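Local coordinates for protein zinc peptidase (Vibrio cholerae, PDB 2GU1) that cleaves the peptide cross-links between adjacent peptidoglycan strands as a zinc-dependent endopeptidase, probably making room for new glycan strands as the cell wall expands, at residues A[276-288]-A[294-306]. Residues are numbered along the deposited sequence; the frame is centred on the assembly and turned at random.
Sequences TRYLHLDKILVKK and RGQKIALAGATGR
Ile298 sets its CD1 squarely over the centre of the Tyr278 ring, a CH-pi contact 3.7 Å from the ring centroid and only 9° off its normal. Its CG1 lies between the backbone N and the carbonyl carbon (chi1 60°), which brings the branch back to the tyrosine although the CB bond points away from 276-288 overall. Even so, Val286 CG2 packs on Ile298 CB, and the methyl of Ala299 meets Leu281 CD1 at 3.5 Å. Tyr278 OH shares a hydrogen bond with Thr276 OG1, which holds the hydroxyl end of the ring.

Strand 297-300, which carries Ile298 and Ala299, pairs antiparallel with strand 283-284. Leu300 N donates to Lys283 O (2.9 Å) and Leu285 N to Ile298 O, while Leu300 O accepts from Asp282 N at 2.8 Å and, weakly, from Lys283 N. Asp282 and Lys283 thus both face Leu300 in a classic beta bulge.

Farther out, Thr304 OG1 donates to Leu281 O from above the carbonyl plane (2.8 Å). Thr304 O receives His280 ND1 at 2.8 Å, in the imidazole plane and nearly in line with its own C=O, a bond that helps set the ring's rotation. Water 1 links Leu279 O to Gly302 N. At the corner between two beta-sheets, His280 meets the His311 ring, and its side chain comes within about 4 Å of that of the zinc ligand His313, consistent with an active-site histidine of M23 peptidases.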
loop_
_atom_site.group_PDB
_atom_site.type_symbol
_atom_site.label_atom_id
_atom_site.label_comp_id
_atom_site.label_asym_id
_atom_site.label_seq_id
_atom_site.Cartn_x
_atom_site.Cartn_y
_atom_site.Cartn_z
ATOM N N THR A 276 -1.928 -4.647 -4.365
ATOM C CA THR A 276 -1.127 -5.697 -4.988
ATOM C C THR A 276 0.012 -5.001 -5.722
ATOM O O THR A 276 -0.170 -3.894 -6.247
ATOM C CB THR A 276 -1.940 -6.536 -6.007
ATOM O OG1 THR A 276 -2.628 -5.666 -6.916
ATOM C CG2 THR A 276 -2.941 -7.430 -5.291
ATOM N N ARG A 277 1.183 -5.635 -5.726
ATOM C CA ARG A 277 2.361 -5.095 -6.404
ATOM C C ARG A 277 2.835 -6.069 -7.470
ATOM O O ARG A 277 2.751 -7.292 -7.280
ATOM C CB ARG A 277 3.514 -4.893 -5.422
ATOM C CG ARG A 277 3.258 -3.898 -4.330
ATOM C CD ARG A 277 4.477 -3.881 -3.432
ATOM N NE ARG A 277 4.463 -2.767 -2.502
ATOM C CZ ARG A 277 5.240 -2.699 -1.431
ATOM N NH1 ARG A 277 6.080 -3.691 -1.165
ATOM N NH2 ARG A 277 5.187 -1.636 -0.636
ATOM N N TYR A 278 3.362 -5.525 -8.566
ATOM C CA TYR A 278 3.848 -6.331 -9.688
ATOM C C TYR A 278 5.239 -5.785 -10.058
ATOM O O TYR A 278 5.360 -4.656 -10.528
ATOM C CB TYR A 278 2.875 -6.187 -10.873
ATOM C CG TYR A 278 1.411 -6.410 -10.514
ATOM C CD1 TYR A 278 0.775 -7.624 -10.787
ATOM C CD2 TYR A 278 0.677 -5.422 -9.858
ATOM C CE1 TYR A 278 -0.548 -7.846 -10.404
ATOM C CE2 TYR A 278 -0.646 -5.635 -9.470
ATOM C CZ TYR A 278 -1.251 -6.848 -9.740
ATOM O OH TYR A 278 -2.538 -7.073 -9.296
ATOM N N LEU A 279 6.282 -6.588 -9.855
ATOM C CA LEU A 279 7.651 -6.151 -10.126
ATOM C C LEU A 279 8.380 -6.801 -11.296
ATOM O O LEU A 279 7.961 -7.838 -11.820
ATOM C CB LEU A 279 8.511 -6.336 -8.877
ATOM C CG LEU A 279 8.309 -5.429 -7.667
ATOM C CD1 LEU A 279 6.873 -5.485 -7.184
ATOM C CD2 LEU A 279 9.282 -5.877 -6.560
ATOM N N HIS A 280 9.484 -6.161 -11.680
ATOM C CA HIS A 280 10.354 -6.611 -12.762
ATOM C C HIS A 280 9.683 -6.645 -14.131
ATOM O O HIS A 280 10.150 -7.322 -15.046
ATOM C CB HIS A 280 10.911 -7.994 -12.422
ATOM C CG HIS A 280 11.554 -8.065 -11.071
ATOM N ND1 HIS A 280 12.643 -7.295 -10.723
ATOM C CD2 HIS A 280 11.255 -8.805 -9.978
ATOM C CE1 HIS A 280 12.988 -7.557 -9.475
ATOM N NE2 HIS A 280 12.162 -8.472 -8.999
ATOM N N LEU A 281 8.602 -5.897 -14.274
ATOM C CA LEU A 281 7.868 -5.861 -15.528
ATOM C C LEU A 281 8.699 -5.381 -16.718
ATOM O O LEU A 281 9.547 -4.494 -16.590
ATOM C CB LEU A 281 6.637 -4.965 -15.363
ATOM C CG LEU A 281 5.661 -5.342 -14.240
ATOM C CD1 LEU A 281 4.626 -4.249 -14.075
ATOM C CD2 LEU A 281 4.980 -6.683 -14.569
ATOM N N ASP A 282 8.458 -5.974 -17.881
ATOM C CA ASP A 282 9.172 -5.562 -19.080
ATOM C C ASP A 282 8.498 -4.293 -19.602
ATOM O O ASP A 282 9.156 -3.392 -20.119
ATOM C CB ASP A 282 9.097 -6.637 -20.170
ATOM C CG ASP A 282 9.868 -6.241 -21.416
ATOM O OD1 ASP A 282 11.101 -6.111 -21.324
ATOM O OD2 ASP A 282 9.249 -6.038 -22.481
ATOM N N LYS A 283 7.182 -4.229 -19.432
ATOM C CA LYS A 283 6.388 -3.094 -19.899
ATOM C C LYS A 283 5.128 -2.905 -19.053
ATOM O O LYS A 283 4.488 -3.886 -18.665
ATOM C CB LYS A 283 5.977 -3.330 -21.355
ATOM C CG LYS A 283 5.198 -2.193 -22.000
ATOM C CD LYS A 283 6.085 -0.971 -22.208
ATOM C CE LYS A 283 5.366 0.121 -22.996
ATOM N NZ LYS A 283 6.256 1.291 -23.251
ATOM N N ILE A 284 4.769 -1.649 -18.781
ATOM C CA ILE A 284 3.568 -1.332 -18.003
ATOM C C ILE A 284 2.543 -0.739 -18.974
ATOM O O ILE A 284 2.846 0.209 -19.694
ATOM C CB ILE A 284 3.890 -0.318 -16.860
ATOM C CG1 ILE A 284 4.671 -1.034 -15.751
ATOM C CG2 ILE A 284 2.594 0.291 -16.294
ATOM C CD1 ILE A 284 5.142 -0.139 -14.619
ATOM N N LEU A 285 1.340 -1.304 -18.992
ATOM C CA LEU A 285 0.290 -0.863 -19.910
ATOM C C LEU A 285 -0.790 0.046 -19.330
ATOM O O LEU A 285 -1.793 0.324 -19.996
ATOM C CB LEU A 285 -0.378 -2.087 -20.541
ATOM C CG LEU A 285 0.509 -3.001 -21.390
ATOM C CD1 LEU A 285 -0.275 -4.248 -21.765
ATOM C CD2 LEU A 285 0.984 -2.261 -22.643
ATOM N N VAL A 286 -0.597 0.507 -18.100
ATOM C CA VAL A 286 -1.575 1.381 -17.463
ATOM C C VAL A 286 -0.858 2.582 -16.861
ATOM O O VAL A 286 0.370 2.610 -16.799
ATOM C CB VAL A 286 -2.352 0.639 -16.342
ATOM C CG1 VAL A 286 -3.300 -0.380 -16.950
ATOM C CG2 VAL A 286 -1.377 -0.053 -15.410
ATOM N N LYS A 287 -1.620 3.573 -16.419
ATOM C CA LYS A 287 -1.026 4.767 -15.828
ATOM C C LYS A 287 -1.664 5.099 -14.486
ATOM O O LYS A 287 -2.736 4.590 -14.157
ATOM C CB LYS A 287 -1.188 5.959 -16.776
ATOM C CG LYS A 287 -0.540 7.231 -16.261
ATOM C CD LYS A 287 -0.774 8.412 -17.185
ATOM C CE LYS A 287 -0.134 9.673 -16.618
ATOM N NZ LYS A 287 -0.666 9.993 -15.259
ATOM N N LYS A 288 -0.997 5.952 -13.711
ATOM C CA LYS A 288 -1.517 6.367 -12.415
ATOM C C LYS A 288 -2.943 6.877 -12.561
ATOM O O LYS A 288 -3.290 7.482 -13.577
ATOM C CB LYS A 288 -0.672 7.489 -11.819
ATOM C CG LYS A 288 0.591 7.046 -11.101
ATOM C CD LYS A 288 1.132 8.182 -10.241
ATOM C CE LYS A 288 0.097 8.626 -9.212
ATOM N NZ LYS A 288 0.543 9.809 -8.415
ATOM N N ARG A 294 -10.952 -6.593 -12.433
ATOM C CA ARG A 294 -10.358 -7.866 -12.066
ATOM C C ARG A 294 -10.053 -8.659 -13.339
ATOM O O ARG A 294 -10.939 -8.885 -14.155
ATOM C CB ARG A 294 -11.336 -8.652 -11.191
ATOM C CG ARG A 294 -10.858 -10.034 -10.783
ATOM C CD ARG A 294 -11.897 -10.713 -9.904
ATOM N NE ARG A 294 -13.158 -10.924 -10.614
ATOM C CZ ARG A 294 -14.290 -11.309 -10.033
ATOM N NH1 ARG A 294 -14.330 -11.518 -8.722
ATOM N NH2 ARG A 294 -15.381 -11.502 -10.767
ATOM N N GLY A 295 -8.803 -9.079 -13.507
ATOM C CA GLY A 295 -8.438 -9.853 -14.682
ATOM C C GLY A 295 -7.966 -9.034 -15.867
ATOM O O GLY A 295 -7.548 -9.585 -16.893
ATOM N N GLN A 296 -8.027 -7.715 -15.738
ATOM C CA GLN A 296 -7.595 -6.828 -16.810
ATOM C C GLN A 296 -6.078 -6.877 -16.989
ATOM O O GLN A 296 -5.327 -6.957 -16.011
ATOM C CB GLN A 296 -8.019 -5.392 -16.500
ATOM C CG GLN A 296 -7.834 -4.424 -17.649
ATOM C CD GLN A 296 -8.216 -3.006 -17.274
ATOM O OE1 GLN A 296 -9.113 -2.789 -16.458
ATOM N NE2 GLN A 296 -7.547 -2.031 -17.881
ATOM N N LYS A 297 -5.627 -6.837 -18.240
ATOM C CA LYS A 297 -4.195 -6.856 -18.517
ATOM C C LYS A 297 -3.641 -5.497 -18.119
ATOM O O LYS A 297 -4.177 -4.461 -18.512
ATOM C CB LYS A 297 -3.924 -7.125 -20.005
ATOM C CG LYS A 297 -2.444 -7.082 -20.360
ATOM C CD LYS A 297 -2.102 -7.957 -21.564
ATOM C CE LYS A 297 -2.733 -7.451 -22.846
ATOM N NZ LYS A 297 -2.316 -8.289 -24.016
ATOM N N ILE A 298 -2.568 -5.498 -17.336
ATOM C CA ILE A 298 -1.981 -4.247 -16.876
ATOM C C ILE A 298 -0.508 -4.104 -17.239
ATOM O O ILE A 298 0.050 -3.004 -17.191
ATOM C CB ILE A 298 -2.148 -4.102 -15.346
ATOM C CG1 ILE A 298 -1.463 -5.266 -14.629
ATOM C CG2 ILE A 298 -3.628 -4.064 -14.996
ATOM C CD1 ILE A 298 -1.623 -5.235 -13.101
ATOM N N ALA A 299 0.125 -5.212 -17.607
ATOM C CA ALA A 299 1.531 -5.163 -17.975
ATOM C C ALA A 299 2.004 -6.454 -18.615
ATOM O O ALA A 299 1.239 -7.407 -18.770
ATOM C CB ALA A 299 2.379 -4.866 -16.744
ATOM N N LEU A 300 3.280 -6.468 -18.979
ATOM C CA LEU A 300 3.896 -7.636 -19.573
ATOM C C LEU A 300 5.064 -7.971 -18.655
ATOM O O LEU A 300 5.879 -7.096 -18.325
ATOM C CB LEU A 300 4.391 -7.323 -20.990
ATOM C CG LEU A 300 3.309 -6.855 -21.978
ATOM C CD1 LEU A 300 3.934 -6.613 -23.353
ATOM C CD2 LEU A 300 2.209 -7.908 -22.079
ATOM N N ALA A 301 5.122 -9.221 -18.214
ATOM C CA ALA A 301 6.195 -9.663 -17.329
ATOM C C ALA A 301 7.548 -9.394 -17.956
ATOM O O ALA A 301 7.675 -9.295 -19.181
ATOM C CB ALA A 301 6.034 -11.151 -17.008
ATOM N N GLY A 302 8.576 -9.272 -17.125
ATOM C CA GLY A 302 9.884 -8.985 -17.668
ATOM C C GLY A 302 11.010 -9.492 -16.799
ATOM O O GLY A 302 10.844 -10.449 -16.046
ATOM N N ALA A 303 12.151 -8.830 -16.921
ATOM C CA ALA A 303 13.343 -9.160 -16.165
ATOM C C ALA A 303 14.079 -7.863 -15.848
ATOM O O ALA A 303 15.305 -7.841 -15.839
ATOM C CB ALA A 303 14.230 -10.068 -16.985
ATOM N N THR A 304 13.335 -6.780 -15.623
ATOM C CA THR A 304 13.966 -5.498 -15.298
ATOM C C THR A 304 14.334 -5.461 -13.818
ATOM O O THR A 304 13.778 -6.206 -13.001
ATOM C CB THR A 304 13.058 -4.276 -15.630
ATOM O OG1 THR A 304 11.787 -4.409 -14.981
ATOM C CG2 THR A 304 12.854 -4.149 -17.146
ATOM N N GLY A 305 15.286 -4.599 -13.479
ATOM C CA GLY A 305 15.725 -4.497 -12.101
ATOM C C GLY A 305 16.825 -5.501 -11.848
ATOM O O GLY A 305 17.560 -5.861 -12.769
ATOM N N ARG A 306 16.931 -5.958 -10.604
ATOM C CA ARG A 306 17.946 -6.923 -10.200
ATOM C C ARG A 306 17.342 -8.303 -9.931
ATOM O O ARG A 306 16.478 -8.458 -9.062
ATOM C CB ARG A 306 18.664 -6.423 -8.944
ATOM C CG ARG A 306 19.514 -7.474 -8.238
ATOM C CD ARG A 306 20.602 -8.017 -9.154
ATOM N NE ARG A 306 21.556 -6.987 -9.560
ATOM C CZ ARG A 306 22.362 -6.335 -8.723
ATOM N NH1 ARG A 306 22.335 -6.603 -7.422
ATOM N NH2 ARG A 306 23.200 -5.418 -9.188
HETATM O O HOH W 1 7.845 -9.336 -14.278
HETATM O O HOH W 2 12.381 -7.053 -19.455
#